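Local atomic coordinates of ribonucleoside-diphosphate reductase, alpha chain (Actinobacillus ureae ATCC 25976, PDB entry 6DQX), a protein that probably reduces ribonucleoside diphosphates to their deoxy forms, as the catalytic alpha subunit of a class Id ribonucleotide reductase. Residues A[54-59]-A[75-80]; A[104-109]-A[287-292]; A[245-250]-A[550-555]; A[353-358]-A[426-431]. All coordinates share one frame; numbering follows the deposited sequence.

Contact 1: A[54-59]-A[75-80]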
# COMPACT_ATOMS: atom_id res chain seq x y z
N GLU A 54 36.24 -5.77 16.46
CA GLU A 54 36.20 -4.32 16.33
C GLU A 54 34.79 -3.77 16.58
O GLU A 54 34.58 -2.76 17.25
CB GLU A 54 36.67 -3.98 14.92
CG GLU A 54 36.82 -2.54 14.58
CD GLU A 54 37.57 -2.38 13.27
OE1 GLU A 54 37.45 -3.26 12.37
OE2 GLU A 54 38.28 -1.37 13.16
N ARG A 55 33.82 -4.45 16.00
CA ARG A 55 32.42 -4.09 16.18
C ARG A 55 32.00 -4.18 17.67
O ARG A 55 31.33 -3.27 18.17
CB ARG A 55 31.56 -5.00 15.29
CG ARG A 55 30.08 -4.68 15.26
CD ARG A 55 29.75 -3.38 14.58
NE ARG A 55 28.33 -3.07 14.78
CZ ARG A 55 27.81 -1.91 15.16
NH1 ARG A 55 28.55 -0.84 15.37
NH2 ARG A 55 26.48 -1.83 15.32
N ILE A 56 32.43 -5.22 18.36
CA ILE A 56 32.06 -5.39 19.78
C ILE A 56 32.63 -4.27 20.63
O ILE A 56 31.95 -3.69 21.47
CB ILE A 56 32.48 -6.77 20.32
CG1 ILE A 56 31.70 -7.89 19.61
CG2 ILE A 56 32.30 -6.85 21.83
CD1 ILE A 56 32.40 -9.23 19.70
N ARG A 57 33.91 -3.96 20.41
CA ARG A 57 34.52 -2.83 21.09
C ARG A 57 33.79 -1.52 20.82
O ARG A 57 33.59 -0.73 21.74
CB ARG A 57 36.01 -2.71 20.68
CG ARG A 57 36.73 -1.51 21.30
CD ARG A 57 37.12 -1.81 22.75
NE ARG A 57 38.33 -2.66 22.83
CZ ARG A 57 38.71 -3.38 23.90
NH1 ARG A 57 37.99 -3.40 25.04
NH2 ARG A 57 39.82 -4.11 23.84
N PHE A 58 33.45 -1.25 19.55
CA PHE A 58 32.74 -0.03 19.20
C PHE A 58 31.39 0.05 19.92
O PHE A 58 31.02 1.09 20.44
CB PHE A 58 32.51 0.07 17.68
CG PHE A 58 31.70 1.26 17.28
CD1 PHE A 58 32.31 2.50 17.08
CD2 PHE A 58 30.32 1.16 17.11
CE1 PHE A 58 31.56 3.60 16.70
CE2 PHE A 58 29.57 2.26 16.74
CZ PHE A 58 30.18 3.48 16.55
N ILE A 59 30.67 -1.07 19.93
CA ILE A 59 29.34 -1.12 20.60
C ILE A 59 29.48 -0.80 22.10
O ILE A 59 28.72 0.02 22.64
CB ILE A 59 28.67 -2.49 20.37
CG1 ILE A 59 28.21 -2.59 18.93
CG2 ILE A 59 27.51 -2.72 21.35
CD1 ILE A 59 27.79 -3.98 18.49
N LYS A 75 33.30 -3.34 31.34
CA LYS A 75 32.38 -4.32 31.95
C LYS A 75 31.57 -5.03 30.89
O LYS A 75 31.53 -6.26 30.85
CB LYS A 75 31.45 -3.67 32.96
CG LYS A 75 32.02 -3.59 34.36
CD LYS A 75 30.97 -3.20 35.40
CE LYS A 75 29.97 -4.33 35.68
NZ LYS A 75 30.50 -5.45 36.52
N PHE A 76 30.94 -4.25 30.00
CA PHE A 76 30.19 -4.84 28.89
C PHE A 76 31.07 -5.73 28.02
O PHE A 76 30.69 -6.85 27.66
CB PHE A 76 29.53 -3.72 28.08
CG PHE A 76 28.69 -4.20 26.94
CD1 PHE A 76 29.25 -4.40 25.69
CD2 PHE A 76 27.32 -4.37 27.10
CE1 PHE A 76 28.48 -4.83 24.62
CE2 PHE A 76 26.54 -4.78 26.03
CZ PHE A 76 27.11 -5.00 24.79
N TYR A 77 32.27 -5.26 27.68
CA TYR A 77 33.21 -6.03 26.87
C TYR A 77 33.60 -7.35 27.55
O TYR A 77 33.60 -8.41 26.90
CB TYR A 77 34.46 -5.18 26.55
CG TYR A 77 35.39 -5.80 25.52
CD1 TYR A 77 35.14 -5.65 24.15
CD2 TYR A 77 36.51 -6.53 25.91
CE1 TYR A 77 35.99 -6.21 23.21
CE2 TYR A 77 37.36 -7.09 24.96
CZ TYR A 77 37.09 -6.92 23.61
OH TYR A 77 37.93 -7.47 22.67
N HIS A 78 33.85 -7.30 28.86
CA HIS A 78 34.18 -8.50 29.63
C HIS A 78 33.09 -9.54 29.56
O HIS A 78 33.34 -10.72 29.27
CB HIS A 78 34.50 -8.17 31.11
CG HIS A 78 34.73 -9.40 31.95
ND1 HIS A 78 35.81 -10.23 31.77
CD2 HIS A 78 33.99 -9.95 32.95
CE1 HIS A 78 35.73 -11.24 32.62
NE2 HIS A 78 34.63 -11.09 33.34
N TYR A 79 31.85 -9.11 29.80
CA TYR A 79 30.75 -10.05 29.71
C TYR A 79 30.55 -10.62 28.31
O TYR A 79 30.27 -11.84 28.17
CB TYR A 79 29.48 -9.43 30.29
CG TYR A 79 29.56 -9.12 31.77
CD1 TYR A 79 30.20 -9.99 32.68
CD2 TYR A 79 28.96 -7.97 32.29
CE1 TYR A 79 30.24 -9.71 34.04
CE2 TYR A 79 29.01 -7.68 33.64
CZ TYR A 79 29.64 -8.54 34.51
OH TYR A 79 29.66 -8.24 35.86
N MET A 80 30.73 -9.79 27.28
CA MET A 80 30.77 -10.31 25.91
C MET A 80 31.85 -11.37 25.75
O MET A 80 31.60 -12.45 25.16
CB MET A 80 30.97 -9.18 24.88
CG MET A 80 29.79 -8.24 24.72
SD MET A 80 28.38 -8.98 23.87
CE MET A 80 29.00 -8.99 22.19

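Contact 2: A[104-109]-A[287-292]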
# COMPACT_ATOMS: atom_id res chain seq x y z
N SER A 104 13.58 -4.53 17.36
CA SER A 104 13.26 -5.92 16.90
C SER A 104 11.76 -6.22 16.74
O SER A 104 11.38 -7.35 16.42
CB SER A 104 13.91 -6.95 17.86
OG SER A 104 15.32 -7.00 17.66
N CYS A 105 10.91 -5.24 16.96
CA CYS A 105 9.49 -5.38 16.66
C CYS A 105 8.89 -4.00 16.37
O CYS A 105 9.45 -2.95 16.74
CB CYS A 105 8.74 -6.11 17.81
SG CYS A 105 8.59 -5.12 19.32
N PHE A 106 7.72 -4.02 15.74
CA PHE A 106 6.97 -2.82 15.41
C PHE A 106 5.51 -3.26 15.25
O PHE A 106 5.17 -4.03 14.34
CB PHE A 106 7.52 -2.18 14.13
CG PHE A 106 7.00 -0.80 13.86
CD1 PHE A 106 5.69 -0.59 13.47
CD2 PHE A 106 7.84 0.30 14.00
CE1 PHE A 106 5.21 0.69 13.23
CE2 PHE A 106 7.36 1.59 13.75
CZ PHE A 106 6.04 1.79 13.39
N GLY A 107 4.66 -2.82 16.17
CA GLY A 107 3.28 -3.28 16.25
C GLY A 107 2.29 -2.16 16.18
O GLY A 107 2.28 -1.29 17.04
N SER A 108 1.46 -2.17 15.13
CA SER A 108 0.50 -1.09 14.88
C SER A 108 -0.93 -1.50 15.17
O SER A 108 -1.33 -2.68 14.99
CB SER A 108 0.59 -0.59 13.44
OG SER A 108 1.93 -0.38 13.06
N TYR A 109 -1.71 -0.52 15.60
CA TYR A 109 -3.14 -0.65 15.75
C TYR A 109 -3.78 -0.02 14.51
O TYR A 109 -3.47 1.12 14.18
CB TYR A 109 -3.60 0.08 17.00
CG TYR A 109 -5.09 0.19 17.13
CD1 TYR A 109 -5.83 -0.83 17.71
CD2 TYR A 109 -5.76 1.33 16.64
CE1 TYR A 109 -7.21 -0.73 17.81
CE2 TYR A 109 -7.13 1.42 16.71
CZ TYR A 109 -7.84 0.40 17.30
OH TYR A 109 -9.22 0.52 17.39
N SER A 287 2.43 3.02 18.31
CA SER A 287 2.77 1.69 17.76
C SER A 287 3.90 1.15 18.66
O SER A 287 4.91 1.82 18.87
CB SER A 287 3.24 1.80 16.33
OG SER A 287 2.15 2.24 15.54
N PHE A 288 3.72 -0.05 19.22
CA PHE A 288 4.76 -0.57 20.11
C PHE A 288 6.03 -0.90 19.36
O PHE A 288 6.00 -1.35 18.21
CB PHE A 288 4.26 -1.73 20.99
CG PHE A 288 3.91 -3.01 20.25
CD1 PHE A 288 4.89 -3.83 19.72
CD2 PHE A 288 2.59 -3.43 20.19
CE1 PHE A 288 4.54 -5.05 19.10
CE2 PHE A 288 2.25 -4.63 19.57
CZ PHE A 288 3.21 -5.42 19.03
N VAL A 289 7.16 -0.61 20.01
CA VAL A 289 8.47 -1.06 19.60
C VAL A 289 9.21 -1.56 20.84
O VAL A 289 8.92 -1.16 21.96
CB VAL A 289 9.28 0.02 18.88
CG1 VAL A 289 8.61 0.41 17.57
CG2 VAL A 289 9.44 1.28 19.73
N CYS A 290 10.23 -2.38 20.59
CA CYS A 290 11.02 -2.95 21.69
C CYS A 290 12.37 -3.39 21.13
O CYS A 290 12.51 -3.60 19.94
CB CYS A 290 10.26 -4.15 22.27
SG CYS A 290 10.81 -4.70 23.89
N CYS A 291 13.36 -3.50 21.99
CA CYS A 291 14.65 -4.03 21.56
C CYS A 291 14.99 -5.19 22.44
O CYS A 291 14.40 -5.37 23.51
CB CYS A 291 15.73 -2.98 21.62
SG CYS A 291 15.94 -2.27 23.23
N LEU A 292 15.91 -6.00 21.97
CA LEU A 292 16.21 -7.24 22.67
C LEU A 292 17.67 -7.54 22.64
O LEU A 292 18.42 -7.09 21.78
CB LEU A 292 15.41 -8.40 22.10
CG LEU A 292 15.73 -9.06 20.77
CD1 LEU A 292 16.84 -10.09 20.89
CD2 LEU A 292 14.49 -9.73 20.16
O HOH W 1 16.75 -5.21 19.11
O HOH W 2 -0.46 1.97 16.15

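Contact 3: A[245-250]-A[550-555]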
# COMPACT_ATOMS: atom_id res chain seq x y z
N ILE A 245 0.58 -22.54 11.52
CA ILE A 245 -0.09 -21.32 11.95
C ILE A 245 -1.60 -21.51 11.76
O ILE A 245 -2.02 -22.50 11.12
CB ILE A 245 0.50 -20.10 11.19
CG1 ILE A 245 0.05 -20.08 9.72
CG2 ILE A 245 2.01 -20.08 11.33
CD1 ILE A 245 0.08 -18.69 9.12
N PRO A 246 -2.45 -20.61 12.27
CA PRO A 246 -2.09 -19.32 12.90
C PRO A 246 -1.35 -19.43 14.23
O PRO A 246 -1.51 -20.41 14.94
CB PRO A 246 -3.46 -18.69 13.18
CG PRO A 246 -4.41 -19.84 13.28
CD PRO A 246 -3.89 -20.87 12.33
N TYR A 247 -0.65 -18.37 14.59
CA TYR A 247 -0.26 -18.14 16.00
C TYR A 247 -1.51 -18.00 16.87
O TYR A 247 -2.58 -17.59 16.41
CB TYR A 247 0.61 -16.87 16.13
CG TYR A 247 1.71 -16.74 15.10
CD1 TYR A 247 2.37 -17.86 14.62
CD2 TYR A 247 2.11 -15.49 14.61
CE1 TYR A 247 3.38 -17.77 13.70
CE2 TYR A 247 3.14 -15.39 13.67
CZ TYR A 247 3.75 -16.53 13.22
OH TYR A 247 4.78 -16.49 12.28
N LEU A 248 -1.39 -18.36 18.15
CA LEU A 248 -2.44 -18.15 19.11
C LEU A 248 -2.05 -17.03 20.06
O LEU A 248 -0.94 -17.03 20.58
CB LEU A 248 -2.70 -19.43 19.88
CG LEU A 248 -3.22 -20.56 18.97
CD1 LEU A 248 -3.22 -21.87 19.75
CD2 LEU A 248 -4.61 -20.23 18.46
N PHE A 249 -2.96 -16.10 20.27
CA PHE A 249 -2.77 -15.00 21.24
C PHE A 249 -3.91 -15.12 22.23
O PHE A 249 -5.09 -14.88 21.91
CB PHE A 249 -2.73 -13.66 20.51
CG PHE A 249 -2.65 -12.47 21.42
CD1 PHE A 249 -1.48 -12.18 22.11
CD2 PHE A 249 -3.72 -11.62 21.56
CE1 PHE A 249 -1.41 -11.06 22.94
CE2 PHE A 249 -3.66 -10.50 22.38
CZ PHE A 249 -2.50 -10.23 23.08
N PHE A 250 -3.58 -15.59 23.44
CA PHE A 250 -4.58 -15.70 24.51
C PHE A 250 -4.75 -14.37 25.20
O PHE A 250 -4.11 -14.06 26.18
CB PHE A 250 -4.20 -16.82 25.48
CG PHE A 250 -4.19 -18.16 24.84
CD1 PHE A 250 -5.36 -18.65 24.25
CD2 PHE A 250 -3.04 -18.93 24.78
CE1 PHE A 250 -5.36 -19.90 23.64
CE2 PHE A 250 -3.05 -20.18 24.16
CZ PHE A 250 -4.21 -20.66 23.61
N ILE A 550 0.99 -18.98 21.73
CA ILE A 550 1.68 -20.12 21.15
C ILE A 550 2.15 -19.66 19.77
O ILE A 550 1.41 -18.96 19.06
CB ILE A 550 0.77 -21.37 21.01
CG1 ILE A 550 0.40 -21.96 22.38
CG2 ILE A 550 1.45 -22.43 20.15
CD1 ILE A 550 1.55 -22.61 23.11
N TYR A 551 3.34 -20.09 19.38
CA TYR A 551 3.97 -19.71 18.12
C TYR A 551 3.68 -20.79 17.05
O TYR A 551 2.53 -20.91 16.68
CB TYR A 551 5.45 -19.45 18.37
CG TYR A 551 6.26 -18.71 17.32
CD1 TYR A 551 5.66 -17.87 16.37
CD2 TYR A 551 7.64 -18.84 17.30
CE1 TYR A 551 6.44 -17.19 15.44
CE2 TYR A 551 8.42 -18.16 16.40
CZ TYR A 551 7.81 -17.35 15.46
OH TYR A 551 8.60 -16.70 14.57
N TYR A 552 4.67 -21.52 16.54
CA TYR A 552 4.48 -22.55 15.50
C TYR A 552 4.20 -23.94 16.06
O TYR A 552 4.75 -24.32 17.09
CB TYR A 552 5.76 -22.73 14.65
CG TYR A 552 5.93 -21.76 13.54
CD1 TYR A 552 5.41 -22.03 12.26
CD2 TYR A 552 6.64 -20.56 13.74
CE1 TYR A 552 5.58 -21.13 11.21
CE2 TYR A 552 6.81 -19.63 12.70
CZ TYR A 552 6.28 -19.92 11.44
OH TYR A 552 6.45 -19.01 10.42
N GLN A 553 3.38 -24.71 15.35
CA GLN A 553 3.26 -26.13 15.60
C GLN A 553 4.05 -26.78 14.50
O GLN A 553 3.64 -26.73 13.33
CB GLN A 553 1.80 -26.57 15.58
CG GLN A 553 1.58 -28.04 15.90
CD GLN A 553 0.15 -28.46 15.66
OE1 GLN A 553 -0.80 -27.84 16.16
NE2 GLN A 553 -0.01 -29.55 14.91
N TYR A 554 5.21 -27.31 14.86
CA TYR A 554 6.05 -28.05 13.93
C TYR A 554 5.57 -29.48 13.82
O TYR A 554 4.90 -30.01 14.70
CB TYR A 554 7.51 -28.02 14.35
CG TYR A 554 8.16 -26.66 14.24
CD1 TYR A 554 8.11 -25.95 13.04
CD2 TYR A 554 8.86 -26.10 15.32
CE1 TYR A 554 8.70 -24.70 12.92
CE2 TYR A 554 9.48 -24.85 15.20
CZ TYR A 554 9.38 -24.16 14.00
OH TYR A 554 9.97 -22.92 13.84
N SER A 555 5.94 -30.09 12.71
CA SER A 555 5.66 -31.49 12.46
C SER A 555 6.98 -32.27 12.52
O SER A 555 8.04 -31.68 12.69
CB SER A 555 5.01 -31.65 11.09
OG SER A 555 4.65 -33.00 10.89
O HOH W 3 7.21 -15.36 12.55

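Contact 4: A[353-358]-A[426-431]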
# COMPACT_ATOMS: atom_id res chain seq x y z
N TRP A 353 18.99 -22.52 27.43
CA TRP A 353 18.30 -23.25 28.52
C TRP A 353 18.60 -24.76 28.48
O TRP A 353 19.03 -25.34 29.49
CB TRP A 353 16.79 -23.04 28.39
CG TRP A 353 15.87 -23.83 29.29
CD1 TRP A 353 14.75 -24.51 28.89
CD2 TRP A 353 15.95 -24.01 30.71
NE1 TRP A 353 14.12 -25.10 29.98
CE2 TRP A 353 14.84 -24.79 31.11
CE3 TRP A 353 16.84 -23.56 31.70
CZ2 TRP A 353 14.61 -25.18 32.45
CZ3 TRP A 353 16.61 -23.97 33.04
CH2 TRP A 353 15.50 -24.74 33.39
N HIS A 354 18.37 -25.39 27.33
CA HIS A 354 18.62 -26.83 27.24
C HIS A 354 20.11 -27.14 27.43
O HIS A 354 20.48 -28.10 28.12
CB HIS A 354 18.10 -27.40 25.93
CG HIS A 354 17.90 -28.87 25.95
ND1 HIS A 354 17.62 -29.60 24.82
CD2 HIS A 354 17.92 -29.77 26.98
CE1 HIS A 354 17.48 -30.87 25.13
NE2 HIS A 354 17.66 -31.00 26.44
N SER A 355 20.97 -26.27 26.86
CA SER A 355 22.40 -26.36 27.11
C SER A 355 22.76 -26.36 28.60
O SER A 355 23.56 -27.19 29.03
CB SER A 355 23.18 -25.26 26.39
OG SER A 355 23.07 -25.44 24.98
N TYR A 356 22.20 -25.42 29.36
CA TYR A 356 22.42 -25.40 30.80
C TYR A 356 22.00 -26.74 31.44
O TYR A 356 22.74 -27.30 32.26
CB TYR A 356 21.69 -24.23 31.45
CG TYR A 356 21.81 -24.22 32.95
CD1 TYR A 356 22.97 -23.77 33.56
CD2 TYR A 356 20.79 -24.70 33.75
CE1 TYR A 356 23.10 -23.79 34.94
CE2 TYR A 356 20.91 -24.71 35.13
CZ TYR A 356 22.08 -24.26 35.72
OH TYR A 356 22.23 -24.25 37.09
N LEU A 357 20.82 -27.24 31.07
CA LEU A 357 20.34 -28.49 31.66
C LEU A 357 21.26 -29.64 31.32
O LEU A 357 21.62 -30.43 32.20
CB LEU A 357 18.92 -28.82 31.22
CG LEU A 357 17.88 -27.82 31.72
CD1 LEU A 357 16.53 -28.22 31.19
CD2 LEU A 357 17.85 -27.71 33.24
N GLN A 358 21.70 -29.70 30.06
CA GLN A 358 22.62 -30.78 29.65
C GLN A 358 23.99 -30.68 30.29
O GLN A 358 24.58 -31.72 30.64
CB GLN A 358 22.70 -30.89 28.13
CG GLN A 358 21.42 -31.49 27.55
CD GLN A 358 21.47 -31.61 26.03
OE1 GLN A 358 22.30 -30.99 25.39
NE2 GLN A 358 20.58 -32.41 25.46
N SER A 426 26.91 -22.03 19.34
CA SER A 426 25.92 -23.04 18.95
C SER A 426 25.13 -23.60 20.16
O SER A 426 24.81 -24.78 20.21
CB SER A 426 26.56 -24.18 18.15
OG SER A 426 27.00 -23.68 16.92
N VAL A 427 24.81 -22.74 21.11
CA VAL A 427 23.95 -23.16 22.23
C VAL A 427 22.51 -23.37 21.80
O VAL A 427 22.11 -23.03 20.67
CB VAL A 427 24.01 -22.19 23.45
CG1 VAL A 427 25.41 -22.19 24.03
CG2 VAL A 427 23.51 -20.80 23.11
N SER A 428 21.73 -23.98 22.68
CA SER A 428 20.36 -24.30 22.38
C SER A 428 19.57 -22.99 22.18
O SER A 428 19.88 -21.95 22.76
CB SER A 428 19.73 -25.17 23.50
OG SER A 428 19.81 -24.49 24.74
N PRO A 429 18.54 -23.04 21.35
CA PRO A 429 17.75 -21.83 21.09
C PRO A 429 16.76 -21.48 22.19
O PRO A 429 16.06 -22.35 22.67
CB PRO A 429 17.02 -22.17 19.80
CG PRO A 429 16.95 -23.64 19.76
CD PRO A 429 18.03 -24.22 20.61
N SER A 430 16.75 -20.20 22.62
CA SER A 430 15.84 -19.69 23.65
C SER A 430 15.61 -20.72 24.76
O SER A 430 16.58 -21.14 25.40
CB SER A 430 14.52 -19.08 23.08
OG SER A 430 13.64 -20.07 22.59
N VAL A 431 14.35 -21.09 24.99
CA VAL A 431 13.99 -22.11 25.99
C VAL A 431 13.61 -23.42 25.32
O VAL A 431 13.05 -24.29 25.94
CB VAL A 431 12.83 -21.62 26.89
CG1 VAL A 431 13.30 -20.48 27.78
CG2 VAL A 431 11.61 -21.15 26.08
O HOH W 4 17.16 -23.92 25.00

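Contact 1: A[54-59]-A[75-80]
Arg57 lays its guanidinium flat on the ring of Tyr77, the one cation-pi pair in an otherwise apolar helix-helix contact. The evidence is direct: Arg57 CZ stands 3.9 Å from the centroid of the Tyr77 ring, 11° off its normal, and the two planes are only 20° apart. NH1 is the branch over the middle of the ring, 3.6 Å from Tyr77 CD2, whereas NH2 lies toward the CZ and OH end. The arginine reaches this place by two bends: CG leaves anti to the backbone N, then the chain folds at chi2 and chi3, which brings the guanidinium back over the tyrosine.

Beneath the stack the contact turns apolar. Ile56 CG2 meets Tyr77 CD1 at 3.9 Å, the two side chains crossing at about a right angle, and the same methyl together with CG1 receives the terminal CE of Met80, whose chain is bent at chi2 and chi3. One turn on, Ile59 CG2 lies 4.0 Å from Phe76 CE1. No hydrogen bond links the two segments, so packing and the cation-pi term carry the contact.

The segments run roughly antiparallel, 144° between their directions, with axes 9.7 Å apart at closest approach. They belong to helices 52-67 and 72-82, consecutive in the chain, which form a helical hairpin. Tyr77 also meets Phe30 edge-to-face. On the buried side Phe76 packs against Phe315 and Val311 of helix 308-327, Ile59 also touches Phe315, and Met80 rests on Phe85 and Leu87 of strand 85-87.

Contact 2: A[104-109]-A[287-292]
Phe288 turns its ring under Gly107, the antiparallel partner across the strand pair. Its CB points to the sheet face shared with Cys105 and Cys290, and with chi1 at 67° CG sits between the backbone N and the carbonyl carbon, which swings the ring back across the neighbouring strand. CG and CD2 pass near Gly107 O, at 4.0 and 3.8 Å. CD1 approaches Gly107 N and also meets Cys105 SG, which lies at the ring edge, near its plane, as a sulfur-aromatic contact. CE1, CE2 and the tip CZ converge on Gly107 CA, a CH-pi contact 3.5 Å from the ring centroid and 13° off its normal.

These strands, 105-109 and 288-296, belong to the sheet of the ribonucleotide reductase barrel domain. Their firm bonds are Gly107 N to Phe288 O (2.8 Å) and, at the far end, Ser104 N to Cys290 O (2.9 Å, 172° at the hydrogen); the return bond from Phe288 N to Gly107 O is weak.

On the other face Phe106 CD2 packs on Val289 CG1 at 3.7 Å, while Phe106 CE1 meets Ser287 CB. Ser108 OG and Ser287 OG each bond to a different carboxylate oxygen of Glu123 from helix 114-130.

Contact 3: A[245-250]-A[550-555]
An antiparallel strand pairing within the barrel-domain sheet, 247-249 against 549-554, holds this contact together, and an aromatic cluster of Tyr247, Tyr551 and Tyr552 packs beside it. The backbone link is a single hydrogen-bonded pair: Leu248 N to Ile550 O and Ile550 N to Leu248 O, both 3.0 Å. On the side of the sheet that this pair shares, Leu248 CB meets Ile550 CB, and the Phe250 ring adds CE2 against Ile550 CG1.

Past Ile550 the partner strand is interrupted, and the tyrosines take over. Tyr551 CB points away from strand 247-249, but CG, anti to the backbone N, helps bring the ring back over Tyr247. Tyr551 CD1 lies over one face of the Tyr247 ring, near its rim, 3.5 Å from Tyr247 CE1; the planes meet obliquely, at 55°. Tyr247 in turn directs its edge at the face of Tyr552 in a T-shaped arrangement, centroids 5.6 Å apart. Both run alongside Tyr247 and point the same way. At the end of the cluster a water joins Tyr247 OH (2.7 Å) to Tyr551 OH (2.8 Å), tying the two phenols across the contact. Ile245 CG2 meets Tyr552 CE1 at 3.7 Å, while Tyr247 CE1 is near Tyr552 CE2.

Lys240 NZ of helix 227-243 bonds both Pro246 O and Tyr551 O, bridging the two segments from outside. Strand 247-249 is paired on its other side with strand 209-213, whose Tyr209 touches Tyr247 and Tyr552, while Leu248 and Ile550 pack against Tyr539 of helix 532-544.

Contact 4: A[353-358]-A[426-431]
Ser355 and Ser428 face each other and exchange bonds: each hydroxyl oxygen accepts from the other residue's backbone N-H. Ser355 N reaches Ser428 OG at 3.0 Å (166° at the hydrogen), and Ser428 N reaches Ser355 OG at 3.0 Å (157°). The two torsions differ. Ser355 OG lies beside its own backbone N, whereas Ser428 OG stands between its N and carbonyl carbon (chi1 58°), directed into the first turn of helix 353-359. His354 CB passes 3.6 Å from Ser428 OG; the imidazole turns instead to Phe434, whose backbone N bonds ND1.

Trp353 approaches the other end of the loop edge-on: its CD1 lies 3.4 Å from Val431 O, near the indole plane, and 4.0 Å from Val431 CB. NE1 bonds to Gln508 OE1, and Arg512 makes a cation-pi contact with the indole.

Between these two regions a water accepts from His354 N at 3.0 Å and lies within hydrogen-bonding distance of Ser430 O and Ser428 OG. A weak, long bond runs from Trp353 N to Ser430 O. The loop and its water supply acceptors to the helix's first N-H groups, firmly at Ser355 and weakly at Trp353, and probably gain from the partial positive charge there.

All four contacts are largely buried, but contact 1 lies farthest out, its centre about 24 Å from the chain's centre, and includes the exposed Arg57; the centres of contacts 2 and 3 each lie about 12 Å from that point. Those two join the same sheet at places whose centres are 20 Å apart, and their segments alternate along the chain. Both use antiparallel backbone bonds, with a glycine-phenylalanine CH-pi contact in one and a tyrosine cluster in the other. Contact 4, nested in the loop closed by contact 3, relies on serine and water bonding at a helix start. Contact 1 has no hydrogen bond between its segments. Helix 308-327 packs against both contact 1 and contact 2.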